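Local coordinates for dipeptide transport protein DPPA (Bacillus subtilis, PDB 1HI9) that hydrolyses N-terminal residues from peptides that contain D-amino acids, using two zinc ions per subunit inside a self-compartmentalizing decamer, at residues V7-I12 with M63-V68; S13-D18 with R32-E37; L3-D8 with E37-C42; P84-E89 with H115-G120. All blocks are in the same frame, centred on the assembly; numbering follows the deposited sequence.

Interaction 1: V7-I12 with M63-V68; sequences VDMEGI and MNNLMV. With ZN (zinc ion), chain G; ZN (zinc ion), chain F.
Met9 and Val7 meet the loop 63-68 at two separate points, Met9 at Asn65 and Val7 at Leu66. From CB, the Met9 chain leaves the backbone toward that loop. CG packs against the sulfur of Met35, SD settles above the plane of the Asn65 amide, 4.3 Å from Asn65 CG, and the terminal CE reaches on to lie 4.3 Å from Leu15 CD1. A nearly straight chi2 of -170° carries the sulfur this far. The amide beneath it is held in place by Tyr28 OH at OD1 and by Asp58 OD1 and His60 O at ND2. The second point is purely apolar, with Leu66 CD1 4.3 Å from Val7 CB. Between Val7 and Met9, Asp8 turns the other way and spreads its carboxylate over both metals, OD1 at 2.3 Å from one zinc and OD2 at 2.0 Å from the other; a weak bond from Met9 N also reaches OD1. Glu10 OE1 joins the first zinc at 2.3 Å, and a water bridges the pair. His60, His104 and Glu133 complete this carboxylate-bridged dinuclear zinc site, to which the loop after strand 2-7 gives Asp8 and Glu10.

Interaction 2: S13-D18 with R32-E37; sequences SGLPDD and RLIMTE
Ile34 reaches from helix 28-48 to the loop 13-18 with two of its branches. CG2 stands anti to the backbone N and lies 3.6 Å from the carbonyl oxygen Ser13 O, a van der Waals approach of a methyl to a backbone acceptor. The other branch starts beside the backbone N (chi1 -62°) and runs on extended through chi2, which brings CD1 to 4.1 Å from Leu15 CD2. Leu15 answers with CG also set beside its own N, though at a chi1 of only -41°, and the two side chains run alongside each other in opposite senses, touching near their ends. This loop is part of the long connection from strand 2-7 into the helix of a beta-alpha-beta crossover, and Ile34 packs on it at Ser13 and Leu15. One turn of that helix is reinforced at Arg32 O, which accepts both Thr36 N and Thr36 OG1; the hydroxyl bond is 2.8 Å long, with a C=O...donor angle of 161°. Thr36 OG1 is in turn the acceptor for Met67 N. Lys174 NZ binds Leu15 O. Where the loop continues, Asp17 OD1 takes a hydrogen bond from Asn64 ND2 of a neighbouring subunit, which also packs Glu69 against Ile34.

Interaction 3: L3-D8 with E37-C42; sequences LYMSVD and EEANYC. With ZN (zinc ion), chain F; ZN (zinc ion), chain G.
Ser6 OG, on the strand between Met5 and Val7, the two residues that touch Ala39 and Cys42, is held by three groups: Ser59 OG, Tyr103 OH and the carbonyl Met87 O. Its neighbours Met5 and Val7 point toward helix 28-48, which is the helix of a beta-alpha-beta crossover joining strand 2-7 to the adjacent parallel strand 53-58 in the alpha/beta part of the fold. The short segments of strand and helix run nearly antiparallel, at 159°, with their axes 10.5 Å apart. Met5 does most of the bridging. Its chain is straight at chi2 and then bends at chi3 (67°), which turns the terminal methyl into the groove between two helix residues: CE is 4.1 Å from Cys42 CB, 4.1 Å from the carbonyl Ala39 O and 4.2 Å from Ala39 CB. Only carbons of Cys42 and Ala39 and one backbone oxygen are touched, so the contact is van der Waals packing, with no hydrogen bond across it. Met5 and Val7 both reach the Ala39 methyl. Around this point Leu99 and Leu101 of the neighbouring strand 97-103 and Val54 of strand 53-58 flank Met5, while Leu101 also meets Cys42. Beside Ala39, Glu38 OE1 makes a salt bridge with Arg190 of helix 187-203. Two residues further along the strand from Met5, Val7 swings CG2 beside its own backbone N, and that methyl comes to 4.5 Å from Ala39 CB.

Interaction 4: P84-E89 with H115-G120; sequences PFSMVE and HSMIFG
Met87 and Met117 meet sulfur to sulfur, SD to SD at 3.8 Å, the two chains heading in opposite senses as they pass. Beyond the sulfurs the two methyls diverge. Met87 runs out straight through chi2 and bends at chi3 (79°), so that its CE turns toward Asp8, close to the zinc site. Met117 is bent at both chi2 (-54°) and chi3 (-73°); the chain doubles over, and its CE is delivered to 4.0 Å from Ser86 OG. Ser86 places that hydroxyl oxygen anti to its backbone N, facing the methyl. The contact joins two loops from different parts of the fold: 84-89 lies between strands of the mixed sheet, whereas 115-120 leads into strand 121-126 of the antiparallel sheet. Loop 84-89 is braced within itself by Phe85 N, which gives a 2.9 Å hydrogen bond to Glu89 OE2. The other loop begins with His115, the assigned nucleophile, whose ring stacks on that of His104 and is met edge-to-face by Phe273 of a neighbouring subunit. Met117 N donates to Glu133 OE2, a zinc ligand. Across the pair itself no hydrogen bond is formed; two sulfurs touch, and a methyl meets a hydroxyl oxygen, which suggests that dispersion dominates the contact between the two loops beside the metal site.

From the N terminus, strand 2-7 serves two contacts. Interaction 3 closes a loop from 3-8 to helix 28-48, and interaction 1 starts from the overlapping 7-12 and closes a longer one at 63-68; the two start from the same stretch, sharing Val7 and Asp8, and close one after the other. Interaction 2, between 13-18 and 32-37, lies wholly within both spans and uses the same helix as interaction 3. Interaction 4 follows in series, after interaction 1 has closed. It is linked to the strand by a probable hydrogen bond from Tyr4 OH to Glu89 O. The first three bind the first crossover to its loops, and interaction 4 connects the mixed sheet to the antiparallel one.

Interaction 1: V7-I12 with M63-V68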
loop_
_atom_site.group_PDB
_atom_site.type_symbol
_atom_site.label_atom_id
_atom_site.label_comp_id
_atom_site.label_asym_id
_atom_site.label_seq_id
_atom_site.Cartn_x
_atom_site.Cartn_y
_atom_site.Cartn_z
ATOM N N VAL A 7 -0.309 30.483 20.033
ATOM C CA VAL A 7 -0.905 29.234 20.483
ATOM C C VAL A 7 -0.227 27.978 19.945
ATOM O O VAL A 7 -0.211 27.737 18.737
ATOM C CB VAL A 7 -2.405 29.158 20.103
ATOM C CG1 VAL A 7 -3.064 27.998 20.841
ATOM C CG2 VAL A 7 -3.098 30.470 20.435
ATOM N N ASP A 8 0.324 27.183 20.859
ATOM C CA ASP A 8 0.971 25.923 20.518
ATOM C C ASP A 8 -0.042 24.825 20.853
ATOM O O ASP A 8 -1.140 25.120 21.336
ATOM C CB ASP A 8 2.245 25.740 21.349
ATOM C CG ASP A 8 3.310 24.949 20.619
ATOM O OD1 ASP A 8 3.022 24.403 19.536
ATOM O OD2 ASP A 8 4.443 24.869 21.130
ATOM N N MET A 9 0.317 23.566 20.620
ATOM C CA MET A 9 -0.615 22.462 20.889
ATOM C C MET A 9 -0.289 21.493 22.018
ATOM O O MET A 9 -1.188 21.072 22.738
ATOM C CB MET A 9 -0.806 21.620 19.629
ATOM C CG MET A 9 -2.139 21.806 18.955
ATOM S SD MET A 9 -2.395 20.592 17.686
ATOM C CE MET A 9 -3.922 19.886 18.196
ATOM N N GLU A 10 0.980 21.113 22.150
ATOM C CA GLU A 10 1.373 20.140 23.162
ATOM C C GLU A 10 0.908 20.467 24.572
ATOM O O GLU A 10 0.626 19.569 25.364
ATOM C CB GLU A 10 2.888 19.944 23.163
ATOM C CG GLU A 10 3.432 19.252 21.924
ATOM C CD GLU A 10 3.603 20.191 20.744
ATOM O OE1 GLU A 10 3.266 21.384 20.880
ATOM O OE2 GLU A 10 4.080 19.737 19.681
ATOM N N GLY A 11 0.829 21.752 24.881
ATOM C CA GLY A 11 0.404 22.162 26.199
ATOM C C GLY A 11 -1.091 22.358 26.342
ATOM O O GLY A 11 -1.567 22.679 27.424
ATOM N N ILE A 12 -1.849 22.173 25.264
ATOM C CA ILE A 12 -3.293 22.335 25.342
ATOM C C ILE A 12 -3.842 21.344 26.353
ATOM O O ILE A 12 -3.300 20.243 26.540
ATOM C CB ILE A 12 -3.963 22.100 23.984
ATOM C CG1 ILE A 12 -3.552 23.205 23.020
ATOM C CG2 ILE A 12 -5.467 22.070 24.137
ATOM C CD1 ILE A 12 -3.905 24.597 23.486
ATOM N N MET A 63 1.092 24.986 11.513
ATOM C CA MET A 63 0.339 26.157 11.953
ATOM C C MET A 63 -0.983 26.395 11.222
ATOM O O MET A 63 -1.381 27.533 10.967
ATOM C CB MET A 63 1.255 27.381 11.861
ATOM C CG MET A 63 2.537 27.175 12.659
ATOM S SD MET A 63 3.878 28.304 12.212
ATOM C CE MET A 63 5.101 27.904 13.453
ATOM N N ASN A 64 -1.659 25.302 10.896
ATOM C CA ASN A 64 -2.954 25.354 10.234
ATOM C C ASN A 64 -3.919 24.497 11.063
ATOM O O ASN A 64 -4.828 23.838 10.534
ATOM C CB ASN A 64 -2.850 24.825 8.792
ATOM C CG ASN A 64 -2.223 23.440 8.713
ATOM O OD1 ASN A 64 -2.076 22.746 9.728
ATOM N ND2 ASN A 64 -1.867 23.022 7.499
ATOM N N ASN A 65 -3.707 24.541 12.377
ATOM C CA ASN A 65 -4.480 23.767 13.350
ATOM C C ASN A 65 -5.727 24.485 13.862
ATOM O O ASN A 65 -6.819 23.916 13.886
ATOM C CB ASN A 65 -3.589 23.418 14.544
ATOM C CG ASN A 65 -2.217 22.957 14.124
ATOM O OD1 ASN A 65 -2.068 21.865 13.589
ATOM N ND2 ASN A 65 -1.202 23.800 14.349
ATOM N N LEU A 66 -5.561 25.728 14.301
ATOM C CA LEU A 66 -6.704 26.490 14.785
ATOM C C LEU A 66 -7.732 26.542 13.659
ATOM O O LEU A 66 -7.386 26.807 12.508
ATOM C CB LEU A 66 -6.274 27.899 15.185
ATOM C CG LEU A 66 -5.424 27.955 16.455
ATOM C CD1 LEU A 66 -4.913 29.365 16.671
ATOM C CD2 LEU A 66 -6.247 27.486 17.642
ATOM N N MET A 67 -8.990 26.279 13.990
ATOM C CA MET A 67 -10.045 26.264 12.977
ATOM C C MET A 67 -10.653 27.639 12.785
ATOM O O MET A 67 -11.354 28.152 13.655
ATOM C CB MET A 67 -11.111 25.240 13.359
ATOM C CG MET A 67 -10.515 23.882 13.670
ATOM S SD MET A 67 -11.698 22.567 13.744
ATOM C CE MET A 67 -12.375 22.746 15.376
ATOM N N VAL A 68 -10.383 28.230 11.628
ATOM C CA VAL A 68 -10.861 29.572 11.331
ATOM C C VAL A 68 -12.382 29.720 11.427
ATOM O O VAL A 68 -12.877 30.783 11.786
ATOM C CB VAL A 68 -10.363 30.028 9.939
ATOM C CG1 VAL A 68 -11.028 29.203 8.850
ATOM C CG2 VAL A 68 -10.636 31.510 9.755
HETATM ZN ZN ZN G . 4.078 22.444 19.018
HETATM ZN ZN ZN F . 6.182 23.887 20.856
HETATM O O HOH W 1 6.544 23.082 18.950
#

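Interaction 2: S13-D18 with R32-E37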
loop_
_atom_site.group_PDB
_atom_site.type_symbol
_atom_site.label_atom_id
_atom_site.label_comp_id
_atom_site.label_asym_id
_atom_site.label_seq_id
_atom_site.Cartn_x
_atom_site.Cartn_y
_atom_site.Cartn_z
ATOM N N SER A 13 -4.930 21.731 27.001
ATOM C CA SER A 13 -5.508 20.879 28.025
ATOM C C SER A 13 -6.117 19.598 27.479
ATOM O O SER A 13 -6.609 19.569 26.359
ATOM C CB SER A 13 -6.548 21.659 28.816
ATOM O OG SER A 13 -7.521 22.184 27.951
ATOM N N GLY A 14 -6.051 18.538 28.279
ATOM C CA GLY A 14 -6.608 17.261 27.881
ATOM C C GLY A 14 -5.761 16.418 26.940
ATOM O O GLY A 14 -5.975 15.211 26.840
ATOM N N LEU A 15 -4.801 17.029 26.254
ATOM C CA LEU A 15 -3.962 16.288 25.311
ATOM C C LEU A 15 -2.766 15.593 25.993
ATOM O O LEU A 15 -1.866 16.242 26.505
ATOM C CB LEU A 15 -3.475 17.235 24.204
ATOM C CG LEU A 15 -4.519 18.229 23.671
ATOM C CD1 LEU A 15 -3.978 18.929 22.425
ATOM C CD2 LEU A 15 -5.824 17.506 23.351
ATOM N N PRO A 16 -2.754 14.254 26.000
ATOM C CA PRO A 16 -1.676 13.482 26.623
ATOM C C PRO A 16 -0.503 13.097 25.738
ATOM O O PRO A 16 0.630 13.010 26.213
ATOM C CB PRO A 16 -2.400 12.250 27.131
ATOM C CG PRO A 16 -3.376 12.000 26.022
ATOM C CD PRO A 16 -3.918 13.395 25.723
ATOM N N ASP A 17 -0.766 12.851 24.459
ATOM C CA ASP A 17 0.297 12.422 23.548
ATOM C C ASP A 17 0.180 12.993 22.141
ATOM O O ASP A 17 -0.737 13.749 21.848
ATOM C CB ASP A 17 0.329 10.894 23.501
ATOM C CG ASP A 17 -1.019 10.296 23.135
ATOM O OD1 ASP A 17 -1.579 9.536 23.958
ATOM O OD2 ASP A 17 -1.515 10.583 22.020
ATOM N N ASP A 18 1.096 12.607 21.266
ATOM C CA ASP A 18 1.105 13.147 19.918
ATOM C C ASP A 18 -0.016 12.692 18.987
ATOM O O ASP A 18 -0.155 13.236 17.897
ATOM C CB ASP A 18 2.471 12.909 19.265
ATOM C CG ASP A 18 2.690 11.469 18.852
ATOM O OD1 ASP A 18 1.969 10.578 19.325
ATOM O OD2 ASP A 18 3.610 11.217 18.045
ATOM N N ARG A 32 -7.420 19.623 17.547
ATOM C CA ARG A 32 -7.527 20.992 17.059
ATOM C C ARG A 32 -8.845 21.637 17.457
ATOM O O ARG A 32 -8.952 22.861 17.517
ATOM C CB ARG A 32 -7.329 21.046 15.545
ATOM C CG ARG A 32 -8.405 20.399 14.723
ATOM C CD ARG A 32 -8.046 20.475 13.247
ATOM N NE ARG A 32 -9.097 19.893 12.418
ATOM C CZ ARG A 32 -8.997 19.678 11.111
ATOM N NH1 ARG A 32 -7.877 19.994 10.460
ATOM N NH2 ARG A 32 -10.026 19.141 10.462
ATOM N N LEU A 33 -9.839 20.808 17.754
ATOM C CA LEU A 33 -11.127 21.321 18.175
ATOM C C LEU A 33 -10.937 21.868 19.587
ATOM O O LEU A 33 -11.305 23.005 19.892
ATOM C CB LEU A 33 -12.168 20.204 18.180
ATOM C CG LEU A 33 -13.618 20.626 17.893
ATOM C CD1 LEU A 33 -14.528 19.432 18.120
ATOM C CD2 LEU A 33 -14.040 21.781 18.782
ATOM N N ILE A 34 -10.343 21.053 20.448
ATOM C CA ILE A 34 -10.089 21.462 21.826
ATOM C C ILE A 34 -9.165 22.687 21.847
ATOM O O ILE A 34 -9.376 23.623 22.619
ATOM C CB ILE A 34 -9.459 20.295 22.614
ATOM C CG1 ILE A 34 -10.455 19.134 22.651
ATOM C CG2 ILE A 34 -9.075 20.744 24.029
ATOM C CD1 ILE A 34 -9.867 17.814 23.106
ATOM N N MET A 35 -8.154 22.675 20.983
ATOM C CA MET A 35 -7.200 23.775 20.881
ATOM C C MET A 35 -7.886 25.092 20.524
ATOM O O MET A 35 -7.607 26.129 21.114
ATOM C CB MET A 35 -6.149 23.463 19.816
ATOM C CG MET A 35 -5.160 24.595 19.561
ATOM S SD MET A 35 -4.067 24.221 18.193
ATOM C CE MET A 35 -2.814 25.447 18.361
ATOM N N THR A 36 -8.770 25.043 19.532
ATOM C CA THR A 36 -9.484 26.233 19.107
ATOM C C THR A 36 -10.359 26.750 20.243
ATOM O O THR A 36 -10.388 27.948 20.523
ATOM C CB THR A 36 -10.347 25.940 17.875
ATOM O OG1 THR A 36 -9.496 25.539 16.797
ATOM C CG2 THR A 36 -11.134 27.181 17.457
ATOM N N GLU A 37 -11.055 25.845 20.919
ATOM C CA GLU A 37 -11.911 26.257 22.016
ATOM C C GLU A 37 -11.117 26.813 23.185
ATOM O O GLU A 37 -11.554 27.769 23.824
ATOM C CB GLU A 37 -12.794 25.094 22.447
ATOM C CG GLU A 37 -13.781 24.726 21.354
ATOM C CD GLU A 37 -14.729 23.632 21.755
ATOM O OE1 GLU A 37 -14.252 22.555 22.185
ATOM O OE2 GLU A 37 -15.953 23.850 21.634
#

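Interaction 3: L3-D8 with E37-C42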
loop_
_atom_site.group_PDB
_atom_site.type_symbol
_atom_site.label_atom_id
_atom_site.label_comp_id
_atom_site.label_asym_id
_atom_site.label_seq_id
_atom_site.Cartn_x
_atom_site.Cartn_y
_atom_site.Cartn_z
ATOM N N LEU A 3 -3.620 42.866 22.135
ATOM C CA LEU A 3 -3.042 41.714 22.799
ATOM C C LEU A 3 -2.600 40.683 21.754
ATOM O O LEU A 3 -3.333 40.379 20.811
ATOM C CB LEU A 3 -4.068 41.116 23.766
ATOM C CG LEU A 3 -3.695 39.958 24.703
ATOM C CD1 LEU A 3 -3.840 38.660 23.968
ATOM C CD2 LEU A 3 -2.284 40.130 25.240
ATOM N N TYR A 4 -1.382 40.173 21.914
ATOM C CA TYR A 4 -0.828 39.178 21.001
ATOM C C TYR A 4 -0.909 37.787 21.607
ATOM O O TYR A 4 -0.551 37.585 22.770
ATOM C CB TYR A 4 0.637 39.469 20.702
ATOM C CG TYR A 4 1.246 38.491 19.715
ATOM C CD1 TYR A 4 1.040 38.643 18.337
ATOM C CD2 TYR A 4 2.013 37.409 20.154
ATOM C CE1 TYR A 4 1.587 37.741 17.420
ATOM C CE2 TYR A 4 2.561 36.500 19.246
ATOM C CZ TYR A 4 2.348 36.674 17.884
ATOM O OH TYR A 4 2.920 35.805 16.980
ATOM N N MET A 5 -1.348 36.821 20.806
ATOM C CA MET A 5 -1.466 35.443 21.270
ATOM C C MET A 5 -0.713 34.445 20.399
ATOM O O MET A 5 -0.858 34.425 19.181
ATOM C CB MET A 5 -2.934 35.020 21.340
ATOM C CG MET A 5 -3.618 35.340 22.650
ATOM S SD MET A 5 -5.324 34.740 22.713
ATOM C CE MET A 5 -5.085 32.984 22.715
ATOM N N SER A 6 0.105 33.623 21.042
ATOM C CA SER A 6 0.854 32.586 20.352
ATOM C C SER A 6 0.282 31.298 20.904
ATOM O O SER A 6 0.364 31.047 22.108
ATOM C CB SER A 6 2.339 32.674 20.674
ATOM O OG SER A 6 3.040 31.590 20.088
ATOM N N VAL A 7 -0.309 30.483 20.033
ATOM C CA VAL A 7 -0.905 29.234 20.483
ATOM C C VAL A 7 -0.227 27.978 19.945
ATOM O O VAL A 7 -0.211 27.737 18.737
ATOM C CB VAL A 7 -2.405 29.158 20.103
ATOM C CG1 VAL A 7 -3.064 27.998 20.841
ATOM C CG2 VAL A 7 -3.098 30.470 20.435
ATOM N N ASP A 8 0.324 27.183 20.859
ATOM C CA ASP A 8 0.971 25.923 20.518
ATOM C C ASP A 8 -0.042 24.825 20.853
ATOM O O ASP A 8 -1.140 25.120 21.336
ATOM C CB ASP A 8 2.245 25.740 21.349
ATOM C CG ASP A 8 3.310 24.949 20.619
ATOM O OD1 ASP A 8 3.022 24.403 19.536
ATOM O OD2 ASP A 8 4.443 24.869 21.130
ATOM N N GLU A 37 -11.055 25.845 20.919
ATOM C CA GLU A 37 -11.911 26.257 22.016
ATOM C C GLU A 37 -11.117 26.813 23.185
ATOM O O GLU A 37 -11.554 27.769 23.824
ATOM C CB GLU A 37 -12.794 25.094 22.447
ATOM C CG GLU A 37 -13.781 24.726 21.354
ATOM C CD GLU A 37 -14.729 23.632 21.755
ATOM O OE1 GLU A 37 -14.252 22.555 22.185
ATOM O OE2 GLU A 37 -15.953 23.850 21.634
ATOM N N GLU A 38 -9.951 26.228 23.450
ATOM C CA GLU A 38 -9.097 26.695 24.535
ATOM C C GLU A 38 -8.709 28.144 24.278
ATOM O O GLU A 38 -8.755 28.973 25.177
ATOM C CB GLU A 38 -7.832 25.835 24.645
ATOM C CG GLU A 38 -6.844 26.338 25.696
ATOM C CD GLU A 38 -6.200 25.204 26.496
ATOM O OE1 GLU A 38 -6.929 24.316 26.978
ATOM O OE2 GLU A 38 -4.965 25.205 26.662
ATOM N N ALA A 39 -8.337 28.438 23.038
ATOM C CA ALA A 39 -7.959 29.788 22.666
ATOM C C ALA A 39 -9.142 30.749 22.813
ATOM O O ALA A 39 -8.965 31.898 23.224
ATOM C CB ALA A 39 -7.435 29.814 21.224
ATOM N N ASN A 40 -10.344 30.282 22.471
ATOM C CA ASN A 40 -11.521 31.131 22.577
ATOM C C ASN A 40 -11.735 31.605 24.006
ATOM O O ASN A 40 -12.116 32.754 24.223
ATOM C CB ASN A 40 -12.778 30.413 22.068
ATOM C CG ASN A 40 -12.818 30.311 20.546
ATOM O OD1 ASN A 40 -12.256 31.147 19.833
ATOM N ND2 ASN A 40 -13.503 29.292 20.046
ATOM N N TYR A 41 -11.473 30.744 24.983
ATOM C CA TYR A 41 -11.660 31.162 26.368
ATOM C C TYR A 41 -10.820 32.404 26.658
ATOM O O TYR A 41 -11.314 33.380 27.227
ATOM C CB TYR A 41 -11.285 30.042 27.338
ATOM C CG TYR A 41 -12.318 28.953 27.441
ATOM C CD1 TYR A 41 -12.057 27.680 26.954
ATOM C CD2 TYR A 41 -13.545 29.185 28.061
ATOM C CE1 TYR A 41 -12.982 26.657 27.085
ATOM C CE2 TYR A 41 -14.485 28.168 28.196
ATOM C CZ TYR A 41 -14.194 26.900 27.708
ATOM O OH TYR A 41 -15.095 25.867 27.853
ATOM N N CYS A 42 -9.556 32.378 26.244
ATOM C CA CYS A 42 -8.669 33.515 26.473
ATOM C C CYS A 42 -9.065 34.738 25.662
ATOM O O CYS A 42 -9.045 35.863 26.164
ATOM C CB CYS A 42 -7.222 33.134 26.159
ATOM S SG CYS A 42 -6.582 31.817 27.229
HETATM ZN ZN ZN F . 6.182 23.887 20.856
HETATM ZN ZN ZN G . 4.078 22.444 19.018
HETATM O O HOH W 1 6.544 23.082 18.950
#

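Interaction 4: P84-E89 with H115-G120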
loop_
_atom_site.group_PDB
_atom_site.type_symbol
_atom_site.label_atom_id
_atom_site.label_comp_id
_atom_site.label_asym_id
_atom_site.label_seq_id
_atom_site.Cartn_x
_atom_site.Cartn_y
_atom_site.Cartn_z
ATOM N N PRO A 84 8.151 34.577 8.373
ATOM C CA PRO A 84 9.441 35.164 8.755
ATOM C C PRO A 84 9.819 34.955 10.235
ATOM O O PRO A 84 10.983 34.673 10.546
ATOM C CB PRO A 84 9.263 36.633 8.390
ATOM C CG PRO A 84 8.405 36.551 7.164
ATOM C CD PRO A 84 7.371 35.512 7.543
ATOM N N PHE A 85 8.847 35.080 11.139
ATOM C CA PHE A 85 9.134 34.901 12.557
ATOM C C PHE A 85 8.376 33.783 13.275
ATOM O O PHE A 85 8.140 33.849 14.475
ATOM C CB PHE A 85 8.994 36.239 13.310
ATOM C CG PHE A 85 10.032 37.247 12.916
ATOM C CD1 PHE A 85 9.795 38.139 11.871
ATOM C CD2 PHE A 85 11.289 37.231 13.507
ATOM C CE1 PHE A 85 10.800 38.992 11.415
ATOM C CE2 PHE A 85 12.297 38.077 13.061
ATOM C CZ PHE A 85 12.055 38.958 12.012
ATOM N N SER A 86 8.007 32.763 12.506
ATOM C CA SER A 86 7.358 31.564 13.014
ATOM C C SER A 86 6.355 31.771 14.145
ATOM O O SER A 86 5.297 32.367 13.934
ATOM C CB SER A 86 8.449 30.566 13.451
ATOM O OG SER A 86 7.923 29.291 13.792
ATOM N N MET A 87 6.690 31.263 15.333
ATOM C CA MET A 87 5.828 31.365 16.504
ATOM C C MET A 87 5.497 32.782 16.986
ATOM O O MET A 87 4.515 32.972 17.703
ATOM C CB MET A 87 6.429 30.558 17.655
ATOM C CG MET A 87 6.618 29.095 17.324
ATOM S SD MET A 87 7.147 28.089 18.731
ATOM C CE MET A 87 5.614 27.868 19.591
ATOM N N VAL A 88 6.303 33.772 16.612
ATOM C CA VAL A 88 6.021 35.141 17.031
ATOM C C VAL A 88 5.729 36.080 15.857
ATOM O O VAL A 88 5.870 37.295 15.967
ATOM C CB VAL A 88 7.169 35.731 17.915
ATOM C CG1 VAL A 88 7.093 35.131 19.311
ATOM C CG2 VAL A 88 8.535 35.441 17.293
ATOM N N GLU A 89 5.314 35.502 14.735
ATOM C CA GLU A 89 4.962 36.271 13.553
ATOM C C GLU A 89 3.813 37.229 13.876
ATOM O O GLU A 89 2.815 36.842 14.492
ATOM C CB GLU A 89 4.527 35.339 12.424
ATOM C CG GLU A 89 4.065 36.084 11.194
ATOM C CD GLU A 89 5.193 36.877 10.554
ATOM O OE1 GLU A 89 4.897 37.901 9.885
ATOM O OE2 GLU A 89 6.374 36.472 10.710
ATOM N N HIS A 115 10.117 19.410 24.187
ATOM C CA HIS A 115 10.988 19.554 23.021
ATOM C C HIS A 115 11.144 21.036 22.733
ATOM O O HIS A 115 10.516 21.853 23.396
ATOM C CB HIS A 115 10.400 18.855 21.794
ATOM C CG HIS A 115 9.152 19.500 21.281
ATOM N ND1 HIS A 115 7.931 19.357 21.905
ATOM C CD2 HIS A 115 8.944 20.333 20.236
ATOM C CE1 HIS A 115 7.024 20.068 21.263
ATOM N NE2 HIS A 115 7.612 20.670 20.245
ATOM N N SER A 116 11.996 21.364 21.765
ATOM C CA SER A 116 12.246 22.745 21.360
ATOM C C SER A 116 12.330 22.850 19.836
ATOM O O SER A 116 13.368 22.554 19.251
ATOM C CB SER A 116 13.557 23.254 21.970
ATOM O OG SER A 116 13.496 23.270 23.376
ATOM N N MET A 117 11.231 23.278 19.215
ATOM C CA MET A 117 11.111 23.431 17.760
ATOM C C MET A 117 11.159 22.102 17.001
ATOM O O MET A 117 10.188 21.731 16.352
ATOM C CB MET A 117 12.179 24.381 17.223
ATOM C CG MET A 117 12.010 25.830 17.680
ATOM S SD MET A 117 10.360 26.545 17.329
ATOM C CE MET A 117 10.435 26.783 15.541
ATOM N N ILE A 118 12.282 21.392 17.068
ATOM C CA ILE A 118 12.399 20.100 16.388
ATOM C C ILE A 118 12.902 19.064 17.379
ATOM O O ILE A 118 13.499 19.415 18.395
ATOM C CB ILE A 118 13.385 20.169 15.210
ATOM C CG1 ILE A 118 14.760 20.605 15.721
ATOM C CG2 ILE A 118 12.870 21.141 14.163
ATOM C CD1 ILE A 118 15.865 20.435 14.713
ATOM N N PHE A 119 12.661 17.791 17.081
ATOM C CA PHE A 119 13.087 16.706 17.960
ATOM C C PHE A 119 14.596 16.705 18.145
ATOM O O PHE A 119 15.104 16.294 19.188
ATOM C CB PHE A 119 12.648 15.353 17.384
ATOM C CG PHE A 119 11.152 15.151 17.376
ATOM C CD1 PHE A 119 10.509 14.626 16.249
ATOM C CD2 PHE A 119 10.386 15.467 18.498
ATOM C CE1 PHE A 119 9.126 14.429 16.232
ATOM C CE2 PHE A 119 9.002 15.276 18.498
ATOM C CZ PHE A 119 8.373 14.752 17.362
ATOM N N GLY A 120 15.306 17.188 17.131
ATOM C CA GLY A 120 16.754 17.198 17.185
ATOM C C GLY A 120 17.483 18.130 18.141
ATOM O O GLY A 120 18.679 17.946 18.368
#